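Side-chain contacts in StiE protein (Stigmatella aurantiaca, PDB 6ECX), which binds S-adenosylmethionine as the O-methyltransferase domain of a modular polyketide synthase and probably methylates an oxygen of the growing polyketide: residues Glu272-Tyr275 with Lys276-Gly280; Pro48-Trp52 with Ile53-Phe57. One frame throughout, in Å; residues are numbered along the deposited sequence.

Interaction 1: Glu272-Tyr275 with Lys276-Gly280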
ATOM      1  N   GLU A 272      15.819   2.034  -7.461  1.00102.16           N
ATOM      2  CA  GLU A 272      16.568   3.279  -7.602  1.00100.31           C
ATOM      3  C   GLU A 272      15.929   4.204  -8.637  1.00101.68           C
ATOM      4  O   GLU A 272      15.989   5.430  -8.487  1.00107.41           O
ATOM      5  CB  GLU A 272      18.034   2.991  -7.957  1.00100.99           C
ATOM      6  CG  GLU A 272      18.282   2.589  -9.404  1.00104.88           C
ATOM      7  CD  GLU A 272      19.716   2.163  -9.674  1.00117.93           C
ATOM      8  OE1 GLU A 272      20.620   2.552  -8.904  1.00119.81           O
ATOM      9  OE2 GLU A 272      19.940   1.435 -10.666  1.00122.47           O
ATOM     10  N   ASN A 273      15.309   3.646  -9.683  1.00 93.66           N
ATOM     11  CA  ASN A 273      14.583   4.483 -10.635  1.00 93.23           C
ATOM     12  C   ASN A 273      13.360   5.117  -9.988  1.00 85.80           C
ATOM     13  O   ASN A 273      12.934   6.206 -10.389  1.00 88.87           O
ATOM     14  CB  ASN A 273      14.171   3.663 -11.854  1.00 94.76           C
ATOM     15  CG  ASN A 273      15.355   3.116 -12.608  1.00105.87           C
ATOM     16  OD1 ASN A 273      16.404   3.756 -12.686  1.00110.98           O
ATOM     17  ND2 ASN A 273      15.202   1.920 -13.162  1.00111.44           N
ATOM     18  N   VAL A 274      12.783   4.451  -8.990  1.00 79.61           N
ATOM     19  CA  VAL A 274      11.696   5.061  -8.240  1.00 70.89           C
ATOM     20  C   VAL A 274      12.221   6.215  -7.390  1.00 71.32           C
ATOM     21  O   VAL A 274      11.543   7.236  -7.223  1.00 73.12           O
ATOM     22  CB  VAL A 274      10.970   3.986  -7.410  1.00 72.41           C
ATOM     23  CG1 VAL A 274      10.045   4.612  -6.375  1.00 67.78           C
ATOM     24  CG2 VAL A 274      10.162   3.073  -8.331  1.00 75.59           C
ATOM     25  N   TYR A 275      13.450   6.093  -6.872  1.00 70.94           N
ATOM     26  CA  TYR A 275      14.037   7.183  -6.092  1.00 75.81           C
ATOM     27  C   TYR A 275      14.140   8.461  -6.918  1.00 75.42           C
ATOM     28  O   TYR A 275      13.683   9.528  -6.491  1.00 73.88           O
ATOM     29  CB  TYR A 275      15.421   6.790  -5.559  1.00 73.93           C
ATOM     30  CG  TYR A 275      16.093   7.920  -4.800  1.00 67.61           C
ATOM     31  CD1 TYR A 275      15.829   8.123  -3.447  1.00 74.06           C
ATOM     32  CD2 TYR A 275      16.956   8.805  -5.441  1.00 73.87           C
ATOM     33  CE1 TYR A 275      16.417   9.162  -2.750  1.00 65.93           C
ATOM     34  CE2 TYR A 275      17.547   9.854  -4.754  1.00 80.66           C
ATOM     35  CZ  TYR A 275      17.275  10.023  -3.409  1.00 80.30           C
ATOM     36  OH  TYR A 275      17.858  11.056  -2.716  1.00 79.78           O
ATOM     37  N   LYS A 276      14.761   8.372  -8.097  1.00 70.31           N
ATOM     38  CA  LYS A 276      14.856   9.526  -8.988  1.00 74.28           C
ATOM     39  C   LYS A 276      13.474  10.072  -9.333  1.00 77.00           C
ATOM     40  O   LYS A 276      13.226  11.283  -9.254  1.00 76.40           O
ATOM     41  CB  LYS A 276      15.608   9.134 -10.259  1.00 82.06           C
ATOM     42  CG  LYS A 276      16.119  10.314 -11.060  1.00 90.52           C
ATOM     43  CD  LYS A 276      17.178   9.873 -12.062  1.00 93.39           C
ATOM     44  CE  LYS A 276      18.174  10.986 -12.333  1.00 95.86           C
ATOM     45  NZ  LYS A 276      19.269  10.568 -13.260  1.00102.40           N
ATOM     46  N   ALA A 277      12.558   9.185  -9.715  1.00 72.25           N
ATOM     47  CA  ALA A 277      11.229   9.627 -10.112  1.00 76.02           C
ATOM     48  C   ALA A 277      10.527  10.354  -8.970  1.00 73.35           C
ATOM     49  O   ALA A 277       9.832  11.351  -9.192  1.00 74.04           O
ATOM     50  CB  ALA A 277      10.411   8.427 -10.590  1.00 73.46           C
ATOM     51  N   LEU A 278      10.715   9.878  -7.738  1.00 68.81           N
ATOM     52  CA  LEU A 278      10.105  10.533  -6.585  1.00 63.43           C
ATOM     53  C   LEU A 278      10.751  11.887  -6.312  1.00 71.71           C
ATOM     54  O   LEU A 278      10.049  12.889  -6.109  1.00 67.70           O
ATOM     55  CB  LEU A 278      10.204   9.622  -5.361  1.00 58.21           C
ATOM     56  CG  LEU A 278       9.281   8.396  -5.346  1.00 60.73           C
ATOM     57  CD1 LEU A 278       9.664   7.461  -4.212  1.00 64.12           C
ATOM     58  CD2 LEU A 278       7.818   8.820  -5.217  1.00 55.31           C
ATOM     59  N   ARG A 279      12.093  11.937  -6.304  1.00 71.60           N
ATOM     60  CA  ARG A 279      12.795  13.205  -6.117  1.00 65.75           C
ATOM     61  C   ARG A 279      12.429  14.199  -7.209  1.00 73.80           C
ATOM     62  O   ARG A 279      12.237  15.391  -6.938  1.00 78.16           O
ATOM     63  CB  ARG A 279      14.312  12.989  -6.104  1.00 69.02           C
ATOM     64  CG  ARG A 279      14.882  12.342  -4.853  1.00 73.05           C
ATOM     65  CD  ARG A 279      14.663  13.176  -3.585  1.00 69.56           C
ATOM     66  NE  ARG A 279      15.435  12.624  -2.476  1.00 68.26           N
ATOM     67  CZ  ARG A 279      15.049  12.597  -1.203  1.00 72.66           C
ATOM     68  NH1 ARG A 279      13.865  13.088  -0.841  1.00 70.70           N
ATOM     69  NH2 ARG A 279      15.849  12.052  -0.290  1.00 71.91           N
ATOM     70  N   GLY A 280      12.338  13.728  -8.450  1.00 75.43           N
ATOM     71  CA  GLY A 280      12.019  14.574  -9.573  1.00 71.12           C
ATOM     72  C   GLY A 280      10.575  14.972  -9.708  1.00 79.95           C
ATOM     73  O   GLY A 280      10.263  15.808 -10.561  1.00 84.11           O
TER

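Interaction 2: Pro48-Trp52 with Ile53-Phe57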
ATOM      1  N   PRO A  48      21.731  10.152   8.321  1.00 84.06           N
ATOM      2  CA  PRO A  48      23.007   9.767   7.709  1.00 84.28           C
ATOM      3  C   PRO A  48      23.440   8.385   8.164  1.00 82.69           C
ATOM      4  O   PRO A  48      23.269   8.010   9.326  1.00 82.28           O
ATOM      5  CB  PRO A  48      23.972  10.854   8.194  1.00 85.14           C
ATOM      6  CG  PRO A  48      23.092  12.025   8.486  1.00 85.17           C
ATOM      7  CD  PRO A  48      21.824  11.440   9.029  1.00 85.20           C
ATOM      8  N   GLY A  49      23.964   7.610   7.218  1.00 84.15           N
ATOM      9  CA  GLY A  49      24.426   6.275   7.505  1.00 85.56           C
ATOM     10  C   GLY A  49      23.368   5.194   7.502  1.00 86.61           C
ATOM     11  O   GLY A  49      23.724   4.011   7.519  1.00 85.69           O
ATOM     12  N   PHE A  50      22.079   5.533   7.503  1.00 88.82           N
ATOM     13  CA  PHE A  50      21.080   4.480   7.366  1.00 79.54           C
ATOM     14  C   PHE A  50      21.078   3.960   5.939  1.00 80.54           C
ATOM     15  O   PHE A  50      21.137   4.728   4.975  1.00 80.31           O
ATOM     16  CB  PHE A  50      19.682   4.956   7.734  1.00 84.41           C
ATOM     17  CG  PHE A  50      18.601   3.965   7.370  1.00 84.65           C
ATOM     18  CD1 PHE A  50      18.298   2.908   8.208  1.00 86.37           C
ATOM     19  CD2 PHE A  50      17.911   4.074   6.170  1.00 81.12           C
ATOM     20  CE1 PHE A  50      17.314   1.990   7.865  1.00 89.25           C
ATOM     21  CE2 PHE A  50      16.933   3.161   5.824  1.00 82.72           C
ATOM     22  CZ  PHE A  50      16.635   2.117   6.673  1.00 83.57           C
ATOM     23  N   SER A  51      21.003   2.643   5.810  1.00 82.31           N
ATOM     24  CA  SER A  51      21.027   1.973   4.517  1.00 84.27           C
ATOM     25  C   SER A  51      19.825   1.039   4.470  1.00 83.72           C
ATOM     26  O   SER A  51      19.830  -0.022   5.102  1.00 85.73           O
ATOM     27  CB  SER A  51      22.328   1.212   4.315  1.00 88.69           C
ATOM     28  OG  SER A  51      22.208   0.351   3.205  1.00 91.30           O
ATOM     29  N   TRP A  52      18.790   1.456   3.743  1.00 78.35           N
ATOM     30  CA  TRP A  52      17.644   0.583   3.529  1.00 71.63           C
ATOM     31  C   TRP A  52      18.073  -0.729   2.879  1.00 79.94           C
ATOM     32  O   TRP A  52      17.565  -1.804   3.226  1.00 79.11           O
ATOM     33  CB  TRP A  52      16.607   1.309   2.676  1.00 72.37           C
ATOM     34  CG  TRP A  52      15.401   0.500   2.396  1.00 72.67           C
ATOM     35  CD1 TRP A  52      14.319   0.334   3.211  1.00 74.82           C
ATOM     36  CD2 TRP A  52      15.140  -0.265   1.214  1.00 75.30           C
ATOM     37  NE1 TRP A  52      13.399  -0.491   2.609  1.00 72.38           N
ATOM     38  CE2 TRP A  52      13.879  -0.874   1.383  1.00 71.49           C
ATOM     39  CE3 TRP A  52      15.853  -0.502   0.034  1.00 86.44           C
ATOM     40  CZ2 TRP A  52      13.310  -1.702   0.411  1.00 71.64           C
ATOM     41  CZ3 TRP A  52      15.290  -1.327  -0.930  1.00 89.37           C
ATOM     42  CH2 TRP A  52      14.029  -1.915  -0.735  1.00 81.69           C
ATOM     43  N   ILE A  53      19.036  -0.667   1.960  1.00 76.97           N
ATOM     44  CA  ILE A  53      19.434  -1.868   1.236  1.00 83.35           C
ATOM     45  C   ILE A  53      20.119  -2.858   2.177  1.00 89.64           C
ATOM     46  O   ILE A  53      19.847  -4.061   2.129  1.00 91.56           O
ATOM     47  CB  ILE A  53      20.308  -1.494   0.018  1.00 91.83           C
ATOM     48  CG1 ILE A  53      20.364  -2.645  -0.987  1.00 98.52           C
ATOM     49  CG2 ILE A  53      21.713  -1.048   0.411  1.00 93.81           C
ATOM     50  CD1 ILE A  53      19.056  -2.815  -1.728  1.00 98.76           C
ATOM     51  N   ARG A  54      20.977  -2.371   3.080  1.00 95.29           N
ATOM     52  CA  ARG A  54      21.650  -3.282   4.003  1.00 98.23           C
ATOM     53  C   ARG A  54      20.674  -3.823   5.042  1.00 94.24           C
ATOM     54  O   ARG A  54      20.740  -5.003   5.409  1.00 96.51           O
ATOM     55  CB  ARG A  54      22.835  -2.584   4.685  1.00 95.88           C
ATOM     56  CG  ARG A  54      23.971  -2.214   3.747  1.00 99.08           C
ATOM     57  CD  ARG A  54      25.152  -1.561   4.465  1.00103.10           C
ATOM     58  NE  ARG A  54      26.376  -1.719   3.678  1.00109.90           N
ATOM     59  CZ  ARG A  54      27.528  -1.092   3.910  1.00112.18           C
ATOM     60  NH1 ARG A  54      27.645  -0.234   4.912  1.00111.57           N
ATOM     61  NH2 ARG A  54      28.567  -1.317   3.121  1.00117.72           N
ATOM     62  N   THR A  55      19.755  -2.981   5.514  1.00 85.86           N
ATOM     63  CA  THR A  55      18.803  -3.420   6.528  1.00 93.34           C
ATOM     64  C   THR A  55      17.905  -4.534   6.003  1.00 91.14           C
ATOM     65  O   THR A  55      17.634  -5.511   6.713  1.00 90.02           O
ATOM     66  CB  THR A  55      17.960  -2.235   7.005  1.00 78.62           C
ATOM     67  OG1 THR A  55      18.798  -1.305   7.702  1.00 80.94           O
ATOM     68  CG2 THR A  55      16.856  -2.706   7.932  1.00 77.52           C
ATOM     69  N   VAL A  56      17.450  -4.416   4.754  1.00 82.86           N
ATOM     70  CA  VAL A  56      16.502  -5.377   4.206  1.00 90.62           C
ATOM     71  C   VAL A  56      17.142  -6.736   3.933  1.00104.87           C
ATOM     72  O   VAL A  56      16.439  -7.753   3.913  1.00100.65           O
ATOM     73  CB  VAL A  56      15.851  -4.769   2.944  1.00 91.18           C
ATOM     74  CG1 VAL A  56      14.970  -5.774   2.222  1.00 97.81           C
ATOM     75  CG2 VAL A  56      15.026  -3.566   3.333  1.00 71.74           C
ATOM     76  N   PHE A  57      18.464  -6.802   3.773  1.00113.50           N
ATOM     77  CA  PHE A  57      19.123  -8.044   3.379  1.00127.05           C
ATOM     78  C   PHE A  57      19.853  -8.751   4.509  1.00131.42           C
ATOM     79  O   PHE A  57      19.765  -9.977   4.613  1.00138.39           O
ATOM     80  CB  PHE A  57      20.100  -7.778   2.237  1.00139.44           C
ATOM     81  CG  PHE A  57      19.429  -7.598   0.916  1.00142.63           C
ATOM     82  CD1 PHE A  57      19.395  -8.632  -0.000  1.00147.36           C
ATOM     83  CD2 PHE A  57      18.809  -6.402   0.596  1.00141.91           C
ATOM     84  CE1 PHE A  57      18.773  -8.472  -1.216  1.00146.56           C
ATOM     85  CE2 PHE A  57      18.186  -6.236  -0.618  1.00141.84           C
ATOM     86  CZ  PHE A  57      18.170  -7.276  -1.527  1.00143.66           C
TER

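Interaction 1: Glu272-Tyr275 with Lys276-Gly280
Y275 and R279 meet one turn apart near the C-terminal end of the alpha-helix 263-280, an i, i+4 pair on the side of the helix that faces helix 235-242. Four backbone bonds of the regular i+4 type join 272-275 to 276-280. The straightest runs from R279 N to Y275 O, with an N-H...O angle of 174°.

The apolar contact is on a buried side of the helix. V274 and L278 lie side by side and point the same way, and V274 CG1 touches L278 CD1 at 3.6 Å. V274 also packs on F15 of helix 11-19, and L278 on V238 of helix 235-242 and on I283 of strand 283-292. This side of the helix end thus packs on two helices and the sheet.

A CH-pi contact links Y275 and R279. R279 CG lies over one face of the phenol ring, 3.9 Å from its centroid and shifted toward the rim. Y275 CG is anti to the backbone N (chi1 177°), which stands the ring out from the helix and leans it toward R279. The R279 chain bends at chi2 (-62°), and this turns its polar end back to the phenol oxygen.

The polar contact is at that oxygen. Y275 OH is also hydrogen-bonded to H243 ND1, and R279 NH2 to N240 OD1, so both side chains are tied to the region around helix 235-242. The ring and guanidinium planes stand nearly perpendicular. Y275 OH sits at the guanidinium edge, in its plane, and takes a 2.9 Å bond from R279 NE and a weak 3.3 Å one from R279 NH2.

Interaction 2: Pro48-Trp52 with Ile53-Phe57
S51 caps the start of helix 52-57 through the backbone N of R54. S51 is the N-cap residue. Its OG is anti to its own backbone N (chi1 167°) and accepts from R54 N at 3.0 Å. Q250 OE1 is hydrogen-bonded to the same hydroxyl, so the cap is held from outside as well.

S51 O is gripped twice by T55. T55 N donates to it at 3.0 Å and T55 OG1 at 3.1 Å. The two donors come from opposite faces of the carbonyl plane, and the hydroxyl lies well above that plane. The T55 side chain is thereby folded back onto its own helix. T55 OG1 also lies 3.6 Å from F50 CE1, where the two side chains cross at about a right angle.

The tight part is the indole of W52. V56 CG2 lies over one face of it, 3.6 Å from the centroid of the five-membered ring and 19° off the ring normal, a CH-pi contact. The methyl is offset toward the rim, with W52 CE2 its nearest ring atom. I53 meets the indole more loosely: I53 CD1 comes to 4.1 Å from W52 CZ3. Its other branch, I53 CG2, sits close to S51 OG at 3.2 Å.

The solvent side is marked by R54. Its first carbons pass the cap, with R54 CG 3.2 Å from S51 OG. Beyond them the extended chain leads away from 48-52.

The short helix packs against several elements. W52, T55 and V56 rest on L69 of helix 64-80, and I53 packs on Y247 and Q250 of helix 247-255. W52 reaches helix 235-242 at C241 and L242, and its ring meets W40 edge to face.

How the interactions relate
Both contacts are local and partly buried. Interaction 1 lies near the end of a long helix and interaction 2 at the start of a short one. V274, A277 and L278 are buried in interaction 1, S51 to I53 and T55 in interaction 2; K276 and R54 are on the exposed sides. Helix 235-242 packs against both, and F57 meets F268 of helix 263-280, which carries interaction 1. Each pairs an aromatic ring with an aliphatic group four residues on. In interaction 1 that group belongs to an arginine, whose guanidinium adds hydrogen bonds. In interaction 2 it belongs to a valine, and S51 and T55 make the side-chain hydrogen bonds. W52 is about 10 Å from the bound S-adenosylmethionine, V274 about 12 Å, between nearest atoms.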